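Long-range contacts in ABC transporter, substrate-binding protein (Clostridium perfringens, PDB 4EDP), which probably captures a solute outside the membrane and delivers it to the membrane-spanning part of an ABC importer: residues Val39-Gly43 against Asn71-Arg75; Val182-Lys188 against Ala201-Leu205. All coordinates share one frame; numbering follows the deposited sequence.

Contact 1: residues Val39-Gly43 against Asn71-Arg75; sequences VSTWG and NNSER. With ACT (acetate ion), chain F.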
loop_
_atom_site.group_PDB
_atom_site.type_symbol
_atom_site.label_atom_id
_atom_site.label_comp_id
_atom_site.label_asym_id
_atom_site.label_seq_id
_atom_site.Cartn_x
_atom_site.Cartn_y
_atom_site.Cartn_z
ATOM N N VAL A 39 2.761 -1.957 21.122
ATOM C CA VAL A 39 2.597 -1.719 19.691
ATOM C C VAL A 39 2.056 -2.928 18.922
ATOM O O VAL A 39 2.652 -4.005 18.953
ATOM C CB VAL A 39 3.957 -1.343 19.065
ATOM C CG1 VAL A 39 3.813 -1.149 17.562
ATOM C CG2 VAL A 39 4.556 -0.106 19.746
ATOM N N SER A 40 0.924 -2.752 18.247
ATOM C CA SER A 40 0.346 -3.809 17.412
ATOM C C SER A 40 0.940 -3.653 16.011
ATOM O O SER A 40 0.721 -2.624 15.358
ATOM C CB SER A 40 -1.171 -3.685 17.374
ATOM O OG SER A 40 -1.746 -4.612 16.472
ATOM N N THR A 41 1.675 -4.662 15.540
ATOM C CA THR A 41 2.316 -4.586 14.234
ATOM C C THR A 41 2.622 -5.978 13.675
ATOM O O THR A 41 2.415 -6.985 14.350
ATOM C CB THR A 41 3.619 -3.754 14.313
ATOM O OG1 THR A 41 4.081 -3.418 12.993
ATOM C CG2 THR A 41 4.704 -4.507 15.089
ATOM N N TRP A 42 3.100 -6.029 12.436
ATOM C CA TRP A 42 3.426 -7.304 11.782
ATOM C C TRP A 42 4.661 -7.957 12.380
ATOM O O TRP A 42 4.725 -9.186 12.512
ATOM C CB TRP A 42 3.668 -7.095 10.282
ATOM C CG TRP A 42 2.511 -6.462 9.569
ATOM C CD1 TRP A 42 1.419 -7.095 9.053
ATOM C CD2 TRP A 42 2.333 -5.066 9.293
ATOM N NE1 TRP A 42 0.567 -6.180 8.485
ATOM C CE2 TRP A 42 1.111 -4.930 8.612
ATOM C CE3 TRP A 42 3.086 -3.924 9.558
ATOM C CZ2 TRP A 42 0.625 -3.690 8.189
ATOM C CZ3 TRP A 42 2.603 -2.689 9.124
ATOM C CH2 TRP A 42 1.387 -2.588 8.461
ATOM N N GLY A 43 5.651 -7.150 12.733
ATOM C CA GLY A 43 6.883 -7.690 13.290
ATOM C C GLY A 43 7.679 -8.492 12.271
ATOM O O GLY A 43 8.244 -9.546 12.591
ATOM N N ASN A 71 -0.888 -10.698 11.549
ATOM C CA ASN A 71 -1.220 -10.048 10.273
ATOM C C ASN A 71 -2.309 -8.981 10.460
ATOM O O ASN A 71 -2.916 -8.884 11.525
ATOM C CB ASN A 71 -1.578 -11.085 9.187
ATOM C CG ASN A 71 -2.822 -11.895 9.510
ATOM O OD1 ASN A 71 -3.828 -11.368 9.975
ATOM N ND2 ASN A 71 -2.768 -13.192 9.218
ATOM N N ASN A 72 -2.542 -8.165 9.435
ATOM C CA ASN A 72 -3.560 -7.111 9.513
ATOM C C ASN A 72 -4.888 -7.559 10.091
ATOM O O ASN A 72 -5.384 -7.007 11.077
ATOM C CB ASN A 72 -3.872 -6.559 8.113
ATOM C CG ASN A 72 -2.842 -5.581 7.609
ATOM O OD1 ASN A 72 -2.673 -4.491 8.169
ATOM N ND2 ASN A 72 -2.216 -5.914 6.478
ATOM N N SER A 73 -5.451 -8.585 9.469
ATOM C CA SER A 73 -6.770 -9.057 9.822
ATOM C C SER A 73 -6.907 -9.609 11.231
ATOM O O SER A 73 -7.860 -9.269 11.943
ATOM C CB SER A 73 -7.242 -10.079 8.791
ATOM O OG SER A 73 -8.528 -10.554 9.132
ATOM N N GLU A 74 -5.958 -10.435 11.650
ATOM C CA GLU A 74 -6.049 -11.011 12.976
ATOM C C GLU A 74 -5.849 -9.962 14.060
ATOM O O GLU A 74 -6.529 -9.996 15.070
ATOM C CB GLU A 74 -5.107 -12.208 13.139
ATOM C CG GLU A 74 -3.635 -11.948 12.972
ATOM C CD GLU A 74 -2.844 -13.255 12.815
ATOM O OE1 GLU A 74 -1.641 -13.208 12.486
ATOM O OE2 GLU A 74 -3.437 -14.338 12.996
ATOM N N ARG A 75 -4.917 -9.041 13.861
ATOM C CA ARG A 75 -4.700 -7.985 14.840
ATOM C C ARG A 75 -5.930 -7.078 14.927
ATOM O O ARG A 75 -6.387 -6.757 16.022
ATOM C CB ARG A 75 -3.434 -7.184 14.523
ATOM C CG ARG A 75 -2.185 -8.023 14.685
ATOM C CD ARG A 75 -0.889 -7.268 14.513
ATOM N NE ARG A 75 -0.666 -6.767 13.155
ATOM C CZ ARG A 75 -0.870 -5.517 12.770
ATOM N NH1 ARG A 75 -0.618 -5.167 11.514
ATOM N NH2 ARG A 75 -1.305 -4.612 13.635
HETATM C C ACT F . 6.511 -4.053 10.704
HETATM O O ACT F . 6.840 -4.938 9.882
HETATM O OXT ACT F . 6.105 -4.462 11.821
HETATM C CH3 ACT F . 6.604 -2.591 10.368
HETATM O O HOH W 1 -1.053 -8.676 6.890
#
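Ser40 and Arg75 open the contact between strand 37-41 and the start of helix 72-81. Ser40 turns its OG to the side facing away from its own amide nitrogen, where it accepts a hydrogen bond from Arg75 NH2 at 2.9 Å, the oxygen sitting in the guanidinium plane. Thr41 then lays its backbone over one guanidinium face, with its CA 3.6 Å from Arg75 CZ, while on the other side of the strand its OG1 gives a hydrogen bond of 2.6 Å to OXT of an acetate ion, probably taken from the crystallisation liquor. Trp42 turns its indole across the edge of the same guanidinium. Arg75 NH1 stands over one ring face, 3.4 Å from Trp42 CE2, and the planes meet at 78°, a cation-pi contact in which CZ lies only 5° from the normal of the five-membered ring. A bend at chi3 (-66°) brings the arginine head under the ring, and further bonds from NE to Gly70 O and from NH1 to Tyr91 O fix its rotation. Asn72 OD1 approaches Trp42 CZ2 obliquely at 3.4 Å, yet its bond goes to Ala93 N. Gly43 N gives a second bond to acetate OXT, 2.9 Å long. At the start of helix 72-81, Asn71 and Glu74 form a capping box: Asn71 OD1 receives Glu74 N, and Glu74 OE1 receives Asn71 N. Helix 72-81 connects strands 65-69 and 89-93, both parallel to strand 37-41 between them, a beta-alpha-beta crossover passing over this middle strand in one lobe of the periplasmic-binding-protein fold.

Contact 2: residues Val182-Lys188 against Ala201-Leu205; sequences VEIAAEK and AFKEL
A nearly perpendicular helix-helix packing in the periplasmic-binding-protein fold joins helix 178-189 to helix 199-208, with small alanines at the crossing. The axes of the two short segments run at 95° to each other and pass 7.7 Å apart, a separation that the alanine pair at the crossing permits: the CA atoms of Ala186 and Ala201 are 4.1 Å apart. Ala201 presses its methyl into the backbone of the first helix, CB lying 3.4 Å from Val182 O and also against Ala186 N, two atoms that are already hydrogen-bonded to each other within that helix. Ala185 does the same from helix 178-189, its CB resting near Ala201 O and 3.7 Å from Leu205 CG, so each helix offers a methyl to the main chain of its partner.

Toward the start of helix 178-189, Val182 spreads its two branches over helix 199-208. CG1, anti to the backbone N (chi1 174°), touches Ala201 CB, whereas CG2 reaches Phe202 CZ obliquely at 3.8 Å. Trp342 of helix 332-350 touches Val182 as well and meets the Phe202 ring edge-to-face, extending this apolar layer to a third helix; Leu205 touches Trp346 of the same helix.

Charge appears at the opposite end of the contact, where Lys188 and Glu204 are both only partly exposed. Lys188 also makes a cation-pi contact with Trp160, whose NE1 bonds to Glu204 O. Bends at chi2 in both side chains fold them together, and Lys188 CG packs over one face of the Glu204 carboxylate. The salt bridge itself runs from Lys188 NZ to Glu204 OE1 at 3.1 Å, the nitrogen standing 46° out of the carboxylate plane.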
loop_
_atom_site.group_PDB
_atom_site.type_symbol
_atom_site.label_atom_id
_atom_site.label_comp_id
_atom_site.label_asym_id
_atom_site.label_seq_id
_atom_site.Cartn_x
_atom_site.Cartn_y
_atom_site.Cartn_z
ATOM N N VAL A 182 -9.554 -1.941 -10.082
ATOM C CA VAL A 182 -10.922 -1.522 -10.400
ATOM C C VAL A 182 -10.898 -0.038 -10.827
ATOM O O VAL A 182 -11.599 0.358 -11.775
ATOM C CB VAL A 182 -11.901 -1.741 -9.215
ATOM C CG1 VAL A 182 -13.277 -1.168 -9.520
ATOM C CG2 VAL A 182 -11.993 -3.226 -8.841
ATOM N N GLU A 183 -10.113 0.787 -10.133
ATOM C CA GLU A 183 -10.040 2.219 -10.476
ATOM C C GLU A 183 -9.371 2.453 -11.829
ATOM O O GLU A 183 -9.743 3.384 -12.571
ATOM C CB GLU A 183 -9.457 3.067 -9.334
ATOM C CG GLU A 183 -10.362 3.020 -8.094
ATOM C CD GLU A 183 -10.249 4.199 -7.149
ATOM O OE1 GLU A 183 -9.526 5.167 -7.454
ATOM O OE2 GLU A 183 -10.973 4.187 -6.108
ATOM N N ILE A 184 -8.403 1.608 -12.169
ATOM C CA ILE A 184 -7.763 1.657 -13.473
ATOM C C ILE A 184 -8.819 1.397 -14.564
ATOM O O ILE A 184 -8.880 2.117 -15.566
ATOM C CB ILE A 184 -6.612 0.619 -13.549
ATOM C CG1 ILE A 184 -5.392 1.126 -12.763
ATOM C CG2 ILE A 184 -6.257 0.356 -15.022
ATOM C CD1 ILE A 184 -4.352 0.048 -12.467
ATOM N N ALA A 185 -9.671 0.399 -14.348
ATOM C CA ALA A 185 -10.757 0.066 -15.275
ATOM C C ALA A 185 -11.756 1.213 -15.351
ATOM O O ALA A 185 -12.278 1.517 -16.438
ATOM C CB ALA A 185 -11.439 -1.238 -14.833
ATOM N N ALA A 186 -12.010 1.867 -14.212
ATOM C CA ALA A 186 -12.893 3.038 -14.179
ATOM C C ALA A 186 -12.331 4.164 -15.064
ATOM O O ALA A 186 -13.101 4.867 -15.728
ATOM C CB ALA A 186 -13.089 3.560 -12.757
ATOM N N GLU A 187 -11.012 4.367 -15.042
ATOM C CA GLU A 187 -10.401 5.400 -15.894
ATOM C C GLU A 187 -10.663 5.096 -17.363
ATOM O O GLU A 187 -11.005 5.991 -18.122
ATOM C CB GLU A 187 -8.883 5.507 -15.714
ATOM C CG GLU A 187 -8.381 5.844 -14.339
ATOM C CD GLU A 187 -6.884 6.226 -14.373
ATOM O OE1 GLU A 187 -6.536 7.161 -15.136
ATOM O OE2 GLU A 187 -6.075 5.594 -13.652
ATOM N N LYS A 188 -10.479 3.837 -17.740
ATOM C CA LYS A 188 -10.714 3.337 -19.099
ATOM C C LYS A 188 -12.170 3.621 -19.490
ATOM O O LYS A 188 -12.450 4.120 -20.582
ATOM C CB LYS A 188 -10.428 1.836 -19.113
ATOM C CG LYS A 188 -10.693 1.024 -20.422
ATOM C CD LYS A 188 -9.676 1.268 -21.500
ATOM C CE LYS A 188 -9.846 0.285 -22.652
ATOM N NZ LYS A 188 -11.226 0.243 -23.160
ATOM N N ALA A 201 -16.682 0.316 -14.515
ATOM C CA ALA A 201 -15.338 -0.226 -14.353
ATOM C C ALA A 201 -15.426 -1.737 -14.529
ATOM O O ALA A 201 -14.581 -2.346 -15.185
ATOM C CB ALA A 201 -14.772 0.127 -12.988
ATOM N N PHE A 202 -16.453 -2.349 -13.944
ATOM C CA PHE A 202 -16.588 -3.791 -14.065
ATOM C C PHE A 202 -16.888 -4.231 -15.488
ATOM O O PHE A 202 -16.427 -5.312 -15.889
ATOM C CB PHE A 202 -17.497 -4.405 -12.989
ATOM C CG PHE A 202 -16.809 -4.539 -11.660
ATOM C CD1 PHE A 202 -15.898 -5.546 -11.446
ATOM C CD2 PHE A 202 -17.045 -3.641 -10.640
ATOM C CE1 PHE A 202 -15.235 -5.663 -10.235
ATOM C CE2 PHE A 202 -16.378 -3.755 -9.436
ATOM C CZ PHE A 202 -15.480 -4.777 -9.235
ATOM N N LYS A 203 -17.586 -3.398 -16.271
ATOM C CA LYS A 203 -17.835 -3.718 -17.675
ATOM C C LYS A 203 -16.504 -3.684 -18.435
ATOM O O LYS A 203 -16.301 -4.484 -19.361
ATOM C CB LYS A 203 -18.851 -2.772 -18.316
ATOM C CG LYS A 203 -20.282 -2.922 -17.812
ATOM C CD LYS A 203 -20.879 -4.292 -18.123
ATOM C CE LYS A 203 -22.355 -4.346 -17.725
ATOM N NZ LYS A 203 -22.995 -5.653 -18.069
ATOM N N GLU A 204 -15.597 -2.775 -18.060
ATOM C CA GLU A 204 -14.273 -2.727 -18.702
ATOM C C GLU A 204 -13.452 -3.946 -18.278
ATOM O O GLU A 204 -12.686 -4.485 -19.071
ATOM C CB GLU A 204 -13.521 -1.434 -18.415
ATOM C CG GLU A 204 -14.121 -0.206 -19.066
ATOM C CD GLU A 204 -14.017 -0.216 -20.597
ATOM O OE1 GLU A 204 -13.288 -1.041 -21.179
ATOM O OE2 GLU A 204 -14.660 0.631 -21.221
ATOM N N LEU A 205 -13.608 -4.383 -17.042
ATOM C CA LEU A 205 -12.907 -5.594 -16.584
ATOM C C LEU A 205 -13.393 -6.818 -17.375
ATOM O O LEU A 205 -12.587 -7.702 -17.697
ATOM C CB LEU A 205 -13.030 -5.779 -15.077
ATOM C CG LEU A 205 -12.242 -4.758 -14.237
ATOM C CD1 LEU A 205 -12.615 -4.854 -12.784
ATOM C CD2 LEU A 205 -10.717 -4.971 -14.410
#

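The two contacts lie on opposite sides of the chain's centre, about 32 Å between centres, and share no helix or strand. Contact 1 joins strand 37-41 and the residues just after it to the start of helix 72-81 and is partly buried, with a single arginine linking much of it; contact 2 joins two helices in a buried setting, with its ion pair confined to one end. Both use a cation against tryptophan, but in contact 1 that pair spans the two segments, whereas in contact 2 the tryptophan belongs to neither. Backbone atoms differ too: at 39-43 they face a guanidinium and bind acetate, while at 182-188 they receive methyl groups.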